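Local coordinates for protein eukaryotic translation initiation factor 4 gamma 5 (PDB 6OZU) that probably acts in translation initiation as an eIF4G-type scaffold factor, its all-helical MIF4G domain being of the kind that binds the helicase eIF4A in related factors, at residues L15-E20 and K27-N32; E100-A105 and L157-Y162; A203-L208 and F219-T224. All blocks are in the same frame, centred on the assembly; numbering follows the deposited sequence.

Interaction 1 (L15-E20 and K27-N32); sequences LGRVGE and KEELTN
Arg-17 and Glu-29 form a salt bridge across a helical hairpin in the N-terminal part of the MIF4G domain, a stack of HEAT-like antiparallel helices. Helix 6-17 ends at Arg-17, the chain turns, and helix 23-31 follows. This is a surface contact made by these two side chains alone. NH1 of Arg-17 gives a hydrogen bond of 3.0 Å to OE2 of Glu-29, nearly straight, with an N-H...O angle of 163°. OE2 sits at the edge of the guanidinium, only slightly out of its plane, and accepts the hydrogen bond on its syn lone pair, the side of its own OE1. The grip is one-pronged: the carboxylate plane is turned 40° from the guanidinium, and NE is too far from both oxygens for a second bond, 3.7 Å from OE2 and 3.8 Å from OE1.

Both chains reach out extended and cross at about a right angle. The first torsion of Arg-17 lies off the staggered values, and at this exposed site the residue also touches a crystal neighbour, which may influence its pose. Met-26 packs against the arginine side chain, and Val-18, where the backbone leaves the helix, tucks its side chain onto Leu-23 and Met-26. Asn-22 ties down the turn itself: its ND2 donates to the carbonyl O of Arg-17, and its OD1 accepts from the backbone N of Gly-19.

Interaction 2 (E100-A105 and L157-Y162); sequences ENAEEA and LEWLLY
Glu-103 and Trp-159 are where helix 82-112 and helix 150-162 come nearest in these segments, their CA atoms 7.3 Å apart. The indole fills the gap. Trp-159 has CG placed between its backbone N and carbonyl carbon (chi1 60°), and this swings the ring out from its own helix to lie along the flank of the other. Glu-103 answers with a fully extended chain, CG anti to the backbone N, laid over one face of the indole. Its CG stands 3.6 Å from the centroid of the five-membered ring and only 12° off the normal, a clear CH-pi contact, while CB sits 3.5 Å from NE1. The carboxylate continues the layer almost flat, its plane 6° from that of the ring, with CD 3.5 Å from CD1 of Trp-159. Toward the benzo end the backbone takes over: CA of Glu-103 covers CZ2 at 3.7 Å, and the carbonyl O of Ala-102 comes obliquely to CH2. The methyl of Ala-102 adds a looser touch, CB to CZ2 at 4.4 Å.

The polar end of the glutamate has partners outside the two segments. Its OE2 makes a salt bridge with Arg-166, whose side chain also touches the tryptophan, and a weak hydrogen bond joins OE1 to His-155. Helix 118-144 closes the site on another flank: Gln-132 bonds to the carbonyl of Ala-102 and packs on Trp-159, so the indole of helix 150-162 is wedged between helices 82-112 and 118-144.

Interaction 3 (A203-L208 and F219-T224); sequences AVLEEL and FLLLNT
Leu-205, Leu-208, Leu-221 and Thr-224 knit together the antiparallel hairpin of helices 194-208 and 215-235, the last two of the HEAT-like MIF4G array. The short helical axes approach to 9.6 Å with 155° between their directions, and the side chains meet through carbon, leucine methyls also lying against main-chain carbonyls.

Leu-221 does most of the work on its side. Its CG lies anti to the carbonyl carbon (chi1 -62°), which sends the two methyls across the gap to the facing helix rather than along its own. They split the task: CD1 settles against the main chain of Leu-208, 3.9 Å from its carbonyl C and 4.1 Å from its CB, while CD2 stands 4.0 Å from the carbonyl O of Leu-205 and 4.2 Å from CD1 of Leu-208. The side chains of Leu-208 and Leu-221 run at about a right angle, so a branch of one meets the flank of the other.

One turn along, Leu-205 takes the same first torsion and sends CD1 onto CG2 of Thr-224, a close methyl-to-methyl contact of 3.4 Å, again with the chains crossing roughly perpendicularly. Ile-228 also packs on Leu-205, and helix 173-186 reaches this end of the contact through Phe-179 on Leu-205 and Leu-183 on Thr-224.

The threonine hydroxyl's bond is consistent with a fixed rotamer that turns the methyl to Leu-205. OG1 turns back to its own helix and donates to the carbonyl O of Leu-220 at 2.7 Å, an oxygen that also receives the backbone N of Thr-224 from the opposite face of its plane.

Overall arrangement
The three contacts follow one another along the chain, each closing before the next opens. Interaction 1 lies by itself near the N-terminal end, on the opposite side of the chain's centre from the others: its centre is 32 Å from that of interaction 2 and 37 Å from that of interaction 3. Interactions 2 and 3, with centres 17 Å apart, are joined directly. Helix 150-162 packs on helix 194-208 through Leu-157 against Val-204 and Leu-208, and OH of Tyr-162 probably hydrogen-bonds to O of Leu-208, 2.7 Å away. Helices 82-112, 150-162, 194-208 and 215-235 are thus linked in one chain of packing contacts, whereas interaction 1 bridges a hairpin at the surface.

Interaction 1 (L15-E20 and K27-N32)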
loop_
_atom_site.group_PDB
_atom_site.type_symbol
_atom_site.label_atom_id
_atom_site.label_comp_id
_atom_site.label_asym_id
_atom_site.label_seq_id
_atom_site.Cartn_x
_atom_site.Cartn_y
_atom_site.Cartn_z
ATOM N N LEU A 15 2.841 17.065 -7.938
ATOM C CA LEU A 15 2.604 15.646 -8.273
ATOM C C LEU A 15 2.725 15.400 -9.786
ATOM O O LEU A 15 3.155 14.328 -10.217
ATOM C CB LEU A 15 1.234 15.162 -7.754
ATOM C CG LEU A 15 1.000 15.165 -6.237
ATOM C CD1 LEU A 15 -0.467 15.066 -5.922
ATOM C CD2 LEU A 15 1.759 14.053 -5.544
ATOM N N GLY A 16 2.361 16.409 -10.564
ATOM C CA GLY A 16 2.486 16.385 -12.010
ATOM C C GLY A 16 3.943 16.370 -12.442
ATOM O O GLY A 16 4.393 15.383 -13.037
ATOM N N ARG A 17 4.713 17.446 -12.102
ATOM C CA ARG A 17 6.134 17.571 -12.474
ATOM C C ARG A 17 7.106 16.592 -11.770
ATOM O O ARG A 17 8.258 16.532 -12.179
ATOM C CB ARG A 17 6.687 19.019 -12.355
ATOM C CG ARG A 17 6.051 19.949 -11.344
ATOM C CD ARG A 17 6.443 21.405 -11.577
ATOM N NE ARG A 17 6.087 22.262 -10.437
ATOM C CZ ARG A 17 5.084 23.138 -10.426
ATOM N NH1 ARG A 17 4.838 23.860 -9.341
ATOM N NH2 ARG A 17 4.323 23.299 -11.500
ATOM N N VAL A 18 6.670 15.804 -10.777
ATOM C CA VAL A 18 7.587 14.923 -10.050
ATOM C C VAL A 18 8.029 13.694 -10.904
ATOM O O VAL A 18 7.222 13.022 -11.559
ATOM C CB VAL A 18 7.095 14.544 -8.613
ATOM C CG1 VAL A 18 5.992 13.487 -8.626
ATOM C CG2 VAL A 18 8.255 14.119 -7.722
ATOM N N GLY A 19 9.343 13.485 -10.885
ATOM C CA GLY A 19 10.074 12.408 -11.545
ATOM C C GLY A 19 11.404 12.135 -10.863
ATOM O O GLY A 19 11.747 12.798 -9.872
ATOM N N GLU A 20 12.159 11.144 -11.388
ATOM C CA GLU A 20 13.468 10.716 -10.872
ATOM C C GLU A 20 14.474 11.886 -10.760
ATOM O O GLU A 20 15.039 12.115 -9.678
ATOM C CB GLU A 20 14.027 9.578 -11.745
ATOM C CG GLU A 20 15.314 8.925 -11.243
ATOM C CD GLU A 20 16.180 8.306 -12.327
ATOM O OE1 GLU A 20 16.587 9.050 -13.250
ATOM O OE2 GLU A 20 16.474 7.090 -12.246
ATOM N N LYS A 27 10.530 18.062 -3.484
ATOM C CA LYS A 27 10.560 17.954 -2.031
ATOM C C LYS A 27 10.695 19.354 -1.434
ATOM O O LYS A 27 9.992 19.666 -0.464
ATOM C CB LYS A 27 11.735 17.080 -1.578
ATOM C CG LYS A 27 11.479 15.588 -1.707
ATOM C CD LYS A 27 12.689 14.801 -1.272
ATOM C CE LYS A 27 12.401 13.337 -1.235
ATOM N NZ LYS A 27 13.656 12.547 -1.325
ATOM N N GLU A 28 11.579 20.209 -2.017
ATOM C CA GLU A 28 11.753 21.561 -1.486
ATOM C C GLU A 28 10.573 22.473 -1.866
ATOM O O GLU A 28 10.240 23.351 -1.069
ATOM C CB GLU A 28 13.130 22.183 -1.805
ATOM C CG GLU A 28 13.466 22.406 -3.269
ATOM C CD GLU A 28 14.945 22.575 -3.572
ATOM O OE1 GLU A 28 15.289 23.479 -4.370
ATOM O OE2 GLU A 28 15.761 21.801 -3.017
ATOM N N GLU A 29 9.905 22.230 -3.033
ATOM C CA GLU A 29 8.700 22.976 -3.430
ATOM C C GLU A 29 7.529 22.699 -2.462
ATOM O O GLU A 29 6.751 23.604 -2.165
ATOM C CB GLU A 29 8.285 22.645 -4.867
ATOM C CG GLU A 29 8.956 23.516 -5.910
ATOM C CD GLU A 29 8.221 23.624 -7.232
ATOM O OE1 GLU A 29 8.894 23.581 -8.287
ATOM O OE2 GLU A 29 6.976 23.769 -7.216
ATOM N N LEU A 30 7.423 21.444 -1.970
ATOM C CA LEU A 30 6.396 21.004 -1.031
ATOM C C LEU A 30 6.639 21.601 0.353
ATOM O O LEU A 30 5.691 22.120 0.947
ATOM C CB LEU A 30 6.319 19.469 -0.987
ATOM C CG LEU A 30 5.215 18.826 -0.128
ATOM C CD1 LEU A 30 3.828 19.058 -0.718
ATOM C CD2 LEU A 30 5.442 17.344 -0.009
ATOM N N THR A 31 7.906 21.584 0.849
ATOM C CA THR A 31 8.252 22.177 2.155
ATOM C C THR A 31 8.022 23.691 2.142
ATOM O O THR A 31 7.661 24.256 3.175
ATOM C CB THR A 31 9.659 21.785 2.645
ATOM O OG1 THR A 31 10.655 22.413 1.833
ATOM C CG2 THR A 31 9.869 20.263 2.732
ATOM N N ASN A 32 8.175 24.331 0.967
ATOM C CA ASN A 32 7.948 25.769 0.773
ATOM C C ASN A 32 6.456 26.152 0.828
ATOM O O ASN A 32 6.142 27.341 0.847
ATOM C CB ASN A 32 8.616 26.287 -0.523
ATOM C CG ASN A 32 10.132 26.288 -0.511
ATOM O OD1 ASN A 32 10.793 26.279 0.539
ATOM N ND2 ASN A 32 10.719 26.294 -1.696
#

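Interaction 2 (E100-A105 and L157-Y162)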
loop_
_atom_site.group_PDB
_atom_site.type_symbol
_atom_site.label_atom_id
_atom_site.label_comp_id
_atom_site.label_asym_id
_atom_site.label_seq_id
_atom_site.Cartn_x
_atom_site.Cartn_y
_atom_site.Cartn_z
ATOM N N GLU A 100 -10.322 0.116 3.169
ATOM C CA GLU A 100 -11.682 -0.295 3.556
ATOM C C GLU A 100 -12.534 -0.349 2.262
ATOM O O GLU A 100 -13.340 -1.264 2.089
ATOM C CB GLU A 100 -12.301 0.726 4.491
ATOM C CG GLU A 100 -12.626 0.223 5.880
ATOM C CD GLU A 100 -13.372 1.271 6.691
ATOM O OE1 GLU A 100 -14.601 1.406 6.495
ATOM O OE2 GLU A 100 -12.726 1.978 7.494
ATOM N N ASN A 101 -12.335 0.644 1.363
ATOM C CA ASN A 101 -12.981 0.735 0.054
ATOM C C ASN A 101 -12.571 -0.455 -0.775
ATOM O O ASN A 101 -13.454 -1.127 -1.317
ATOM C CB ASN A 101 -12.576 2.023 -0.690
ATOM C CG ASN A 101 -13.155 3.302 -0.162
ATOM O OD1 ASN A 101 -14.135 3.329 0.588
ATOM N ND2 ASN A 101 -12.537 4.408 -0.528
ATOM N N ALA A 102 -11.226 -0.726 -0.865
ATOM C CA ALA A 102 -10.684 -1.865 -1.592
ATOM C C ALA A 102 -11.287 -3.183 -1.093
ATOM O O ALA A 102 -11.700 -3.975 -1.922
ATOM C CB ALA A 102 -9.171 -1.876 -1.509
ATOM N N GLU A 103 -11.448 -3.367 0.242
ATOM C CA GLU A 103 -12.065 -4.561 0.831
ATOM C C GLU A 103 -13.533 -4.720 0.405
ATOM O O GLU A 103 -13.908 -5.777 -0.101
ATOM C CB GLU A 103 -11.957 -4.535 2.367
ATOM C CG GLU A 103 -12.490 -5.799 3.027
ATOM C CD GLU A 103 -12.461 -5.838 4.539
ATOM O OE1 GLU A 103 -12.003 -4.854 5.163
ATOM O OE2 GLU A 103 -12.901 -6.864 5.105
ATOM N N GLU A 104 -14.348 -3.677 0.615
ATOM C CA GLU A 104 -15.769 -3.633 0.268
ATOM C C GLU A 104 -16.043 -3.755 -1.240
ATOM O O GLU A 104 -17.068 -4.329 -1.608
ATOM C CB GLU A 104 -16.443 -2.377 0.862
ATOM C CG GLU A 104 -17.967 -2.425 0.917
ATOM C CD GLU A 104 -18.633 -3.655 1.513
ATOM O OE1 GLU A 104 -18.179 -4.142 2.575
ATOM O OE2 GLU A 104 -19.630 -4.123 0.919
ATOM N N ALA A 105 -15.132 -3.243 -2.102
ATOM C CA ALA A 105 -15.247 -3.330 -3.556
ATOM C C ALA A 105 -15.119 -4.799 -3.992
ATOM O O ALA A 105 -15.869 -5.245 -4.860
ATOM C CB ALA A 105 -14.168 -2.481 -4.208
ATOM N N LEU A 157 -4.192 -8.525 3.860
ATOM C CA LEU A 157 -3.759 -9.893 3.545
ATOM C C LEU A 157 -4.719 -10.955 4.085
ATOM O O LEU A 157 -4.892 -11.994 3.456
ATOM C CB LEU A 157 -2.314 -10.152 4.016
ATOM C CG LEU A 157 -1.216 -9.360 3.295
ATOM C CD1 LEU A 157 0.134 -9.672 3.854
ATOM C CD2 LEU A 157 -1.230 -9.628 1.821
ATOM N N GLU A 158 -5.383 -10.670 5.211
ATOM C CA GLU A 158 -6.408 -11.535 5.794
ATOM C C GLU A 158 -7.549 -11.742 4.790
ATOM O O GLU A 158 -7.805 -12.887 4.448
ATOM C CB GLU A 158 -6.962 -10.948 7.086
ATOM C CG GLU A 158 -6.090 -11.182 8.305
ATOM C CD GLU A 158 -6.822 -10.931 9.608
ATOM O OE1 GLU A 158 -7.888 -11.558 9.817
ATOM O OE2 GLU A 158 -6.335 -10.101 10.413
ATOM N N TRP A 159 -8.180 -10.659 4.266
ATOM C CA TRP A 159 -9.263 -10.810 3.290
ATOM C C TRP A 159 -8.758 -11.175 1.904
ATOM O O TRP A 159 -9.438 -11.892 1.176
ATOM C CB TRP A 159 -10.221 -9.608 3.247
ATOM C CG TRP A 159 -9.622 -8.279 2.886
ATOM C CD1 TRP A 159 -9.353 -7.246 3.743
ATOM C CD2 TRP A 159 -9.385 -7.771 1.551
ATOM N NE1 TRP A 159 -8.934 -6.138 3.035
ATOM C CE2 TRP A 159 -8.913 -6.444 1.688
ATOM C CE3 TRP A 159 -9.556 -8.299 0.255
ATOM C CZ2 TRP A 159 -8.567 -5.658 0.578
ATOM C CZ3 TRP A 159 -9.203 -7.521 -0.839
ATOM C CH2 TRP A 159 -8.721 -6.218 -0.672
ATOM N N LEU A 160 -7.551 -10.726 1.548
ATOM C CA LEU A 160 -6.939 -11.034 0.253
ATOM C C LEU A 160 -6.676 -12.531 0.101
ATOM O O LEU A 160 -6.921 -13.078 -0.978
ATOM C CB LEU A 160 -5.648 -10.223 0.098
ATOM C CG LEU A 160 -5.076 -10.047 -1.304
ATOM C CD1 LEU A 160 -5.890 -9.027 -2.107
ATOM C CD2 LEU A 160 -3.640 -9.599 -1.228
ATOM N N LEU A 161 -6.204 -13.201 1.191
ATOM C CA LEU A 161 -5.894 -14.628 1.191
ATOM C C LEU A 161 -7.016 -15.519 1.706
ATOM O O LEU A 161 -7.259 -16.575 1.124
ATOM C CB LEU A 161 -4.614 -14.908 1.992
ATOM C CG LEU A 161 -3.291 -14.247 1.530
ATOM C CD1 LEU A 161 -2.215 -14.454 2.589
ATOM C CD2 LEU A 161 -2.813 -14.800 0.172
ATOM N N TYR A 162 -7.659 -15.138 2.823
ATOM C CA TYR A 162 -8.732 -15.923 3.446
ATOM C C TYR A 162 -10.138 -15.544 2.998
ATOM O O TYR A 162 -11.085 -16.218 3.392
ATOM C CB TYR A 162 -8.639 -15.883 4.979
ATOM C CG TYR A 162 -7.391 -16.525 5.561
ATOM C CD1 TYR A 162 -7.299 -17.905 5.704
ATOM C CD2 TYR A 162 -6.340 -15.747 6.040
ATOM C CE1 TYR A 162 -6.180 -18.498 6.288
ATOM C CE2 TYR A 162 -5.209 -16.330 6.610
ATOM C CZ TYR A 162 -5.137 -17.707 6.736
ATOM O OH TYR A 162 -4.034 -18.299 7.281
#

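Interaction 3 (A203-L208 and F219-T224)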
loop_
_atom_site.group_PDB
_atom_site.type_symbol
_atom_site.label_atom_id
_atom_site.label_comp_id
_atom_site.label_asym_id
_atom_site.label_seq_id
_atom_site.Cartn_x
_atom_site.Cartn_y
_atom_site.Cartn_z
ATOM N N ALA A 203 7.121 -11.015 9.453
ATOM C CA ALA A 203 6.358 -11.067 10.705
ATOM C C ALA A 203 4.841 -11.130 10.457
ATOM O O ALA A 203 4.142 -11.866 11.156
ATOM C CB ALA A 203 6.689 -9.858 11.557
ATOM N N VAL A 204 4.346 -10.362 9.461
ATOM C CA VAL A 204 2.945 -10.299 9.020
ATOM C C VAL A 204 2.519 -11.673 8.497
ATOM O O VAL A 204 1.456 -12.171 8.876
ATOM C CB VAL A 204 2.732 -9.156 7.984
ATOM C CG1 VAL A 204 1.391 -9.274 7.248
ATOM C CG2 VAL A 204 2.828 -7.812 8.666
ATOM N N LEU A 205 3.371 -12.297 7.666
ATOM C CA LEU A 205 3.110 -13.621 7.121
ATOM C C LEU A 205 3.130 -14.686 8.187
ATOM O O LEU A 205 2.388 -15.653 8.054
ATOM C CB LEU A 205 4.041 -13.983 5.947
ATOM C CG LEU A 205 4.118 -12.995 4.776
ATOM C CD1 LEU A 205 5.047 -13.519 3.729
ATOM C CD2 LEU A 205 2.743 -12.707 4.174
ATOM N N GLU A 206 3.933 -14.508 9.251
ATOM C CA GLU A 206 3.998 -15.444 10.387
ATOM C C GLU A 206 2.712 -15.364 11.208
ATOM O O GLU A 206 2.274 -16.390 11.721
ATOM C CB GLU A 206 5.220 -15.188 11.283
ATOM C CG GLU A 206 6.541 -15.689 10.718
ATOM C CD GLU A 206 6.795 -17.188 10.745
ATOM O OE1 GLU A 206 7.315 -17.704 9.731
ATOM O OE2 GLU A 206 6.486 -17.846 11.765
ATOM N N GLU A 207 2.097 -14.161 11.316
ATOM C CA GLU A 207 0.821 -13.948 11.999
ATOM C C GLU A 207 -0.328 -14.648 11.288
ATOM O O GLU A 207 -1.129 -15.308 11.943
ATOM C CB GLU A 207 0.510 -12.467 12.160
ATOM C CG GLU A 207 1.098 -11.895 13.422
ATOM C CD GLU A 207 0.796 -10.435 13.670
ATOM O OE1 GLU A 207 -0.043 -10.140 14.555
ATOM O OE2 GLU A 207 1.416 -9.587 12.987
ATOM N N LEU A 208 -0.404 -14.532 9.955
ATOM C CA LEU A 208 -1.417 -15.205 9.138
ATOM C C LEU A 208 -1.324 -16.736 9.311
ATOM O O LEU A 208 -2.325 -17.432 9.178
ATOM C CB LEU A 208 -1.250 -14.835 7.656
ATOM C CG LEU A 208 -1.476 -13.375 7.282
ATOM C CD1 LEU A 208 -0.770 -13.049 6.000
ATOM C CD2 LEU A 208 -2.944 -13.036 7.203
ATOM N N PHE A 219 1.497 -24.272 3.248
ATOM C CA PHE A 219 2.607 -24.419 2.305
ATOM C C PHE A 219 2.938 -23.059 1.676
ATOM O O PHE A 219 4.112 -22.707 1.583
ATOM C CB PHE A 219 2.330 -25.505 1.238
ATOM C CG PHE A 219 3.547 -25.862 0.412
ATOM C CD1 PHE A 219 4.523 -26.724 0.909
ATOM C CD2 PHE A 219 3.741 -25.303 -0.850
ATOM C CE1 PHE A 219 5.676 -27.014 0.159
ATOM C CE2 PHE A 219 4.891 -25.607 -1.602
ATOM C CZ PHE A 219 5.847 -26.461 -1.091
ATOM N N LEU A 220 1.906 -22.277 1.316
ATOM C CA LEU A 220 2.063 -20.947 0.736
ATOM C C LEU A 220 2.825 -20.009 1.665
ATOM O O LEU A 220 3.835 -19.442 1.247
ATOM C CB LEU A 220 0.709 -20.340 0.358
ATOM C CG LEU A 220 0.765 -18.954 -0.296
ATOM C CD1 LEU A 220 0.399 -19.029 -1.719
ATOM C CD2 LEU A 220 -0.122 -17.998 0.395
ATOM N N LEU A 221 2.357 -19.854 2.917
ATOM C CA LEU A 221 2.968 -18.962 3.908
ATOM C C LEU A 221 4.362 -19.401 4.358
ATOM O O LEU A 221 5.245 -18.547 4.485
ATOM C CB LEU A 221 2.037 -18.766 5.088
ATOM C CG LEU A 221 0.694 -18.097 4.777
ATOM C CD1 LEU A 221 -0.312 -18.355 5.880
ATOM C CD2 LEU A 221 0.867 -16.593 4.451
ATOM N N LEU A 222 4.578 -20.726 4.531
ATOM C CA LEU A 222 5.878 -21.267 4.919
ATOM C C LEU A 222 6.910 -21.180 3.822
ATOM O O LEU A 222 8.060 -20.880 4.122
ATOM C CB LEU A 222 5.783 -22.706 5.461
ATOM C CG LEU A 222 5.107 -22.849 6.830
ATOM C CD1 LEU A 222 4.905 -24.280 7.173
ATOM C CD2 LEU A 222 5.927 -22.197 7.917
ATOM N N ASN A 223 6.526 -21.468 2.552
ATOM C CA ASN A 223 7.449 -21.380 1.419
ATOM C C ASN A 223 7.839 -19.927 1.133
ATOM O O ASN A 223 8.998 -19.676 0.792
ATOM C CB ASN A 223 6.906 -22.061 0.162
ATOM C CG ASN A 223 7.978 -22.576 -0.760
ATOM O OD1 ASN A 223 7.838 -22.595 -1.977
ATOM N ND2 ASN A 223 9.092 -22.970 -0.199
ATOM N N THR A 224 6.883 -18.984 1.315
ATOM C CA THR A 224 7.079 -17.546 1.116
ATOM C C THR A 224 8.088 -16.992 2.145
ATOM O O THR A 224 9.085 -16.368 1.753
ATOM C CB THR A 224 5.726 -16.811 1.072
ATOM O OG1 THR A 224 4.974 -17.300 -0.037
ATOM C CG2 THR A 224 5.881 -15.339 0.920
#